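Local coordinates for protein endo-arabinase (Bacteroides thetaiotaomicron, PDB 5C0P) that probably hydrolyses glycosidic bonds in the breakdown of L-arabinan, as a metal-binding member of glycosyl hydrolase family 43, at residues A[122-132]-A[164-175]. Numbering follows the deposited sequence.
Sequences LVNKAITPSGW and YAQRLAKDLKTT
A water bridges Ile-127 and Gln-166, donating to Ile-127 O at 2.7 Å and to Gln-166 OE1, whose amide NE2 is in turn hydrogen-bonded to Gly-177 O. The loop 122-132 links two successive blades of the family's five-bladed beta-propeller, and 164-175 belongs to the second. Beside the water, Ile-127 reaches over the 164-175 segment: with CG1 anti to the backbone N (chi1 -168°), that carbon meets Leu-168 CD2 at 3.6 Å, while CD1 lies against Lys-173 O, Thr-174 CA and Thr-175 CG2. Leu-122 and Lys-173 cross at about a right angle, CG to CG 3.7 Å, and Leu-122 CD2 abuts the carbonyls of Asp-171 and Leu-172. A second water accepts from Lys-173 NZ at 2.6 Å and weakly reaches Leu-122 O. An Asx turn shapes this loop, Asp-171 OD1 accepting from Lys-173 N at 3.0 Å from above the carboxylate plane. At the other end, Trp-132 CZ3 sits over the centre of the Tyr-164 ring, 3.6 Å from CZ, the planes inclined at 44°. Phe-151 also meets the Tyr-164 ring, whose OH is hydrogen-bonded to Glu-162 OE1. With an alanine here, a gap would probably open between Trp-132 and Phe-151, and Glu-162 OE1 would lose its hydroxyl partner. Direct contact is thus apolar and aromatic, its polar links running through water.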
loop_
_atom_site.group_PDB
_atom_site.type_symbol
_atom_site.label_atom_id
_atom_site.label_comp_id
_atom_site.label_asym_id
_atom_site.label_seq_id
_atom_site.Cartn_x
_atom_site.Cartn_y
_atom_site.Cartn_z
ATOM N N LEU A 122 15.181 -9.010 -3.001
ATOM C CA LEU A 122 16.157 -8.082 -3.561
ATOM C C LEU A 122 17.360 -8.035 -2.632
ATOM O O LEU A 122 18.508 -8.155 -3.075
ATOM C CB LEU A 122 15.522 -6.706 -3.759
ATOM C CG LEU A 122 16.424 -5.652 -4.387
ATOM C CD1 LEU A 122 16.892 -6.085 -5.781
ATOM C CD2 LEU A 122 15.696 -4.306 -4.416
ATOM N N VAL A 123 17.079 -7.867 -1.337
ATOM C CA VAL A 123 18.013 -8.150 -0.251
ATOM C C VAL A 123 17.217 -8.921 0.805
ATOM O O VAL A 123 15.986 -8.770 0.887
ATOM C CB VAL A 123 18.620 -6.871 0.379
ATOM C CG1 VAL A 123 19.409 -6.075 -0.659
ATOM C CG2 VAL A 123 17.546 -6.008 1.008
ATOM N N ASN A 124 17.902 -9.749 1.591
ATOM C CA ASN A 124 17.211 -10.601 2.560
ATOM C C ASN A 124 17.025 -9.938 3.927
ATOM O O ASN A 124 17.451 -10.457 4.969
ATOM C CB ASN A 124 17.915 -11.942 2.710
ATOM C CG ASN A 124 17.064 -12.962 3.454
ATOM O OD1 ASN A 124 15.834 -12.848 3.486
ATOM N ND2 ASN A 124 17.711 -13.953 4.059
ATOM N N LYS A 125 16.383 -8.774 3.900
ATOM C CA LYS A 125 16.055 -8.032 5.112
ATOM C C LYS A 125 15.093 -6.913 4.756
ATOM O O LYS A 125 14.965 -6.537 3.586
ATOM C CB LYS A 125 17.305 -7.449 5.773
ATOM C CG LYS A 125 18.061 -6.440 4.946
ATOM C CD LYS A 125 19.247 -5.919 5.754
ATOM C CE LYS A 125 20.239 -5.160 4.885
ATOM N NZ LYS A 125 21.532 -4.897 5.592
ATOM N N ALA A 126 14.415 -6.379 5.767
ATOM C CA ALA A 126 13.477 -5.288 5.569
ATOM C C ALA A 126 14.193 -4.036 5.066
ATOM O O ALA A 126 15.345 -3.792 5.417
ATOM C CB ALA A 126 12.758 -4.975 6.870
ATOM N N ILE A 127 13.488 -3.249 4.261
ATOM C CA ILE A 127 13.972 -1.939 3.830
ATOM C C ILE A 127 13.617 -0.866 4.871
ATOM O O ILE A 127 14.258 0.183 4.951
ATOM C CB ILE A 127 13.392 -1.591 2.436
ATOM C CG1 ILE A 127 14.114 -0.384 1.836
ATOM C CG2 ILE A 127 11.880 -1.364 2.506
ATOM C CD1 ILE A 127 15.607 -0.586 1.656
ATOM N N THR A 128 12.611 -1.152 5.693
ATOM C CA THR A 128 12.252 -0.282 6.816
ATOM C C THR A 128 13.268 -0.469 7.956
ATOM O O THR A 128 14.023 -1.446 7.953
ATOM C CB THR A 128 10.808 -0.587 7.269
ATOM O OG1 THR A 128 10.669 -1.997 7.494
ATOM C CG2 THR A 128 9.808 -0.145 6.201
ATOM N N PRO A 129 13.325 0.472 8.920
ATOM C CA PRO A 129 14.377 0.370 9.943
ATOM C C PRO A 129 14.267 -0.875 10.822
ATOM O O PRO A 129 13.185 -1.180 11.321
ATOM C CB PRO A 129 14.161 1.631 10.793
ATOM C CG PRO A 129 13.535 2.603 9.845
ATOM C CD PRO A 129 12.609 1.761 9.002
ATOM N N SER A 130 15.390 -1.551 11.053
ATOM C CA SER A 130 15.378 -2.798 11.820
ATOM C C SER A 130 14.974 -2.622 13.286
ATOM O O SER A 130 14.515 -3.571 13.931
ATOM C CB SER A 130 16.736 -3.500 11.729
ATOM O OG SER A 130 17.755 -2.709 12.316
ATOM N N GLY A 131 15.148 -1.418 13.820
ATOM C CA GLY A 131 14.806 -1.170 15.210
ATOM C C GLY A 131 13.354 -0.773 15.429
ATOM O O GLY A 131 12.950 -0.522 16.573
ATOM N N TRP A 132 12.576 -0.726 14.351
ATOM C CA TRP A 132 11.200 -0.240 14.412
ATOM C C TRP A 132 10.221 -1.255 13.855
ATOM O O TRP A 132 10.500 -1.898 12.845
ATOM C CB TRP A 132 11.043 1.005 13.541
ATOM C CG TRP A 132 11.679 2.250 14.036
ATOM C CD1 TRP A 132 12.363 2.427 15.202
ATOM C CD2 TRP A 132 11.673 3.517 13.373
ATOM N NE1 TRP A 132 12.792 3.735 15.304
ATOM C CE2 TRP A 132 12.378 4.424 14.188
ATOM C CE3 TRP A 132 11.142 3.973 12.167
ATOM C CZ2 TRP A 132 12.562 5.762 13.834
ATOM C CZ3 TRP A 132 11.324 5.300 11.815
ATOM C CH2 TRP A 132 12.029 6.173 12.637
ATOM N N TYR A 164 6.076 7.734 7.648
ATOM C CA TYR A 164 7.417 8.225 7.292
ATOM C C TYR A 164 7.662 8.195 5.795
ATOM O O TYR A 164 7.092 7.366 5.091
ATOM C CB TYR A 164 8.511 7.368 7.933
ATOM C CG TYR A 164 8.640 7.574 9.413
ATOM C CD1 TYR A 164 7.826 6.886 10.298
ATOM C CD2 TYR A 164 9.585 8.453 9.930
ATOM C CE1 TYR A 164 7.931 7.092 11.660
ATOM C CE2 TYR A 164 9.695 8.666 11.293
ATOM C CZ TYR A 164 8.871 7.974 12.152
ATOM O OH TYR A 164 8.982 8.178 13.513
ATOM N N ALA A 165 8.537 9.083 5.328
ATOM C CA ALA A 165 9.082 8.992 3.976
ATOM C C ALA A 165 10.605 8.902 4.031
ATOM O O ALA A 165 11.241 9.432 4.950
ATOM C CB ALA A 165 8.662 10.187 3.142
ATOM N N GLN A 166 11.194 8.255 3.028
ATOM C CA GLN A 166 12.642 8.128 2.970
ATOM C C GLN A 166 13.047 7.861 1.527
ATOM O O GLN A 166 12.413 7.041 0.870
ATOM C CB GLN A 166 13.080 6.953 3.852
ATOM C CG GLN A 166 14.569 6.900 4.143
ATOM C CD GLN A 166 14.913 5.829 5.146
ATOM O OE1 GLN A 166 14.082 4.978 5.484
ATOM N NE2 GLN A 166 16.150 5.851 5.623
ATOM N N ARG A 167 14.093 8.519 1.031
ATOM C CA ARG A 167 14.550 8.205 -0.329
ATOM C C ARG A 167 15.107 6.789 -0.406
ATOM O O ARG A 167 15.732 6.296 0.545
ATOM C CB ARG A 167 15.604 9.196 -0.832
ATOM C CG ARG A 167 15.047 10.567 -1.231
ATOM C CD ARG A 167 16.096 11.346 -2.031
ATOM N NE ARG A 167 15.621 12.666 -2.462
ATOM C CZ ARG A 167 14.811 12.861 -3.502
ATOM N NH1 ARG A 167 14.384 11.814 -4.207
ATOM N NH2 ARG A 167 14.418 14.091 -3.827
ATOM N N LEU A 168 14.870 6.139 -1.540
ATOM C CA LEU A 168 15.490 4.859 -1.840
ATOM C C LEU A 168 16.630 5.060 -2.832
ATOM O O LEU A 168 16.593 5.973 -3.667
ATOM C CB LEU A 168 14.465 3.906 -2.450
ATOM C CG LEU A 168 13.405 3.355 -1.504
ATOM C CD1 LEU A 168 12.235 2.759 -2.279
ATOM C CD2 LEU A 168 14.031 2.302 -0.618
ATOM N N ALA A 169 17.641 4.199 -2.750
ATOM C CA ALA A 169 18.689 4.159 -3.767
ATOM C C ALA A 169 18.047 3.814 -5.103
ATOM O O ALA A 169 16.975 3.207 -5.140
ATOM C CB ALA A 169 19.729 3.116 -3.416
ATOM N N LYS A 170 18.710 4.175 -6.204
ATOM C CA LYS A 170 18.155 3.910 -7.530
ATOM C C LYS A 170 17.838 2.434 -7.780
ATOM O O LYS A 170 16.902 2.120 -8.512
ATOM C CB LYS A 170 19.089 4.445 -8.623
ATOM N N ASP A 171 18.607 1.528 -7.179
ATOM C CA ASP A 171 18.370 0.093 -7.366
ATOM C C ASP A 171 17.376 -0.494 -6.347
ATOM O O ASP A 171 17.083 -1.697 -6.383
ATOM C CB ASP A 171 19.694 -0.706 -7.394
ATOM C CG ASP A 171 20.462 -0.667 -6.072
ATOM O OD1 ASP A 171 19.955 -0.132 -5.062
ATOM O OD2 ASP A 171 21.601 -1.199 -6.047
ATOM N N LEU A 172 16.860 0.368 -5.465
ATOM C CA LEU A 172 15.856 0.006 -4.444
ATOM C C LEU A 172 16.393 -0.940 -3.379
ATOM O O LEU A 172 15.628 -1.443 -2.552
ATOM C CB LEU A 172 14.577 -0.591 -5.066
ATOM C CG LEU A 172 13.933 0.172 -6.224
ATOM C CD1 LEU A 172 12.599 -0.458 -6.641
ATOM C CD2 LEU A 172 13.747 1.641 -5.863
ATOM N N LYS A 173 17.703 -1.175 -3.366
ATOM C CA LYS A 173 18.250 -2.132 -2.398
ATOM C C LYS A 173 18.403 -1.554 -0.998
ATOM O O LYS A 173 18.331 -2.285 -0.001
ATOM C CB LYS A 173 19.608 -2.667 -2.856
ATOM C CG LYS A 173 19.547 -3.631 -4.028
ATOM C CD LYS A 173 20.914 -4.266 -4.263
ATOM C CE LYS A 173 20.879 -5.298 -5.383
ATOM N NZ LYS A 173 22.132 -6.126 -5.407
ATOM N N THR A 174 18.650 -0.248 -0.934
ATOM C CA THR A 174 18.955 0.433 0.318
ATOM C C THR A 174 18.237 1.770 0.331
ATOM O O THR A 174 17.695 2.208 -0.693
ATOM C CB THR A 174 20.463 0.709 0.474
ATOM O OG1 THR A 174 20.911 1.561 -0.594
ATOM C CG2 THR A 174 21.250 -0.581 0.465
ATOM N N THR A 175 18.239 2.411 1.495
ATOM C CA THR A 175 17.684 3.744 1.643
ATOM C C THR A 175 18.795 4.779 1.658
ATOM O O THR A 175 19.973 4.443 1.819
ATOM C CB THR A 175 16.881 3.868 2.944
ATOM O OG1 THR A 175 17.686 3.413 4.036
ATOM C CG2 THR A 175 15.605 3.043 2.866
HETATM O O HOH W 1 21.877 -7.624 -3.354
HETATM O O HOH W 2 14.475 2.447 6.495
#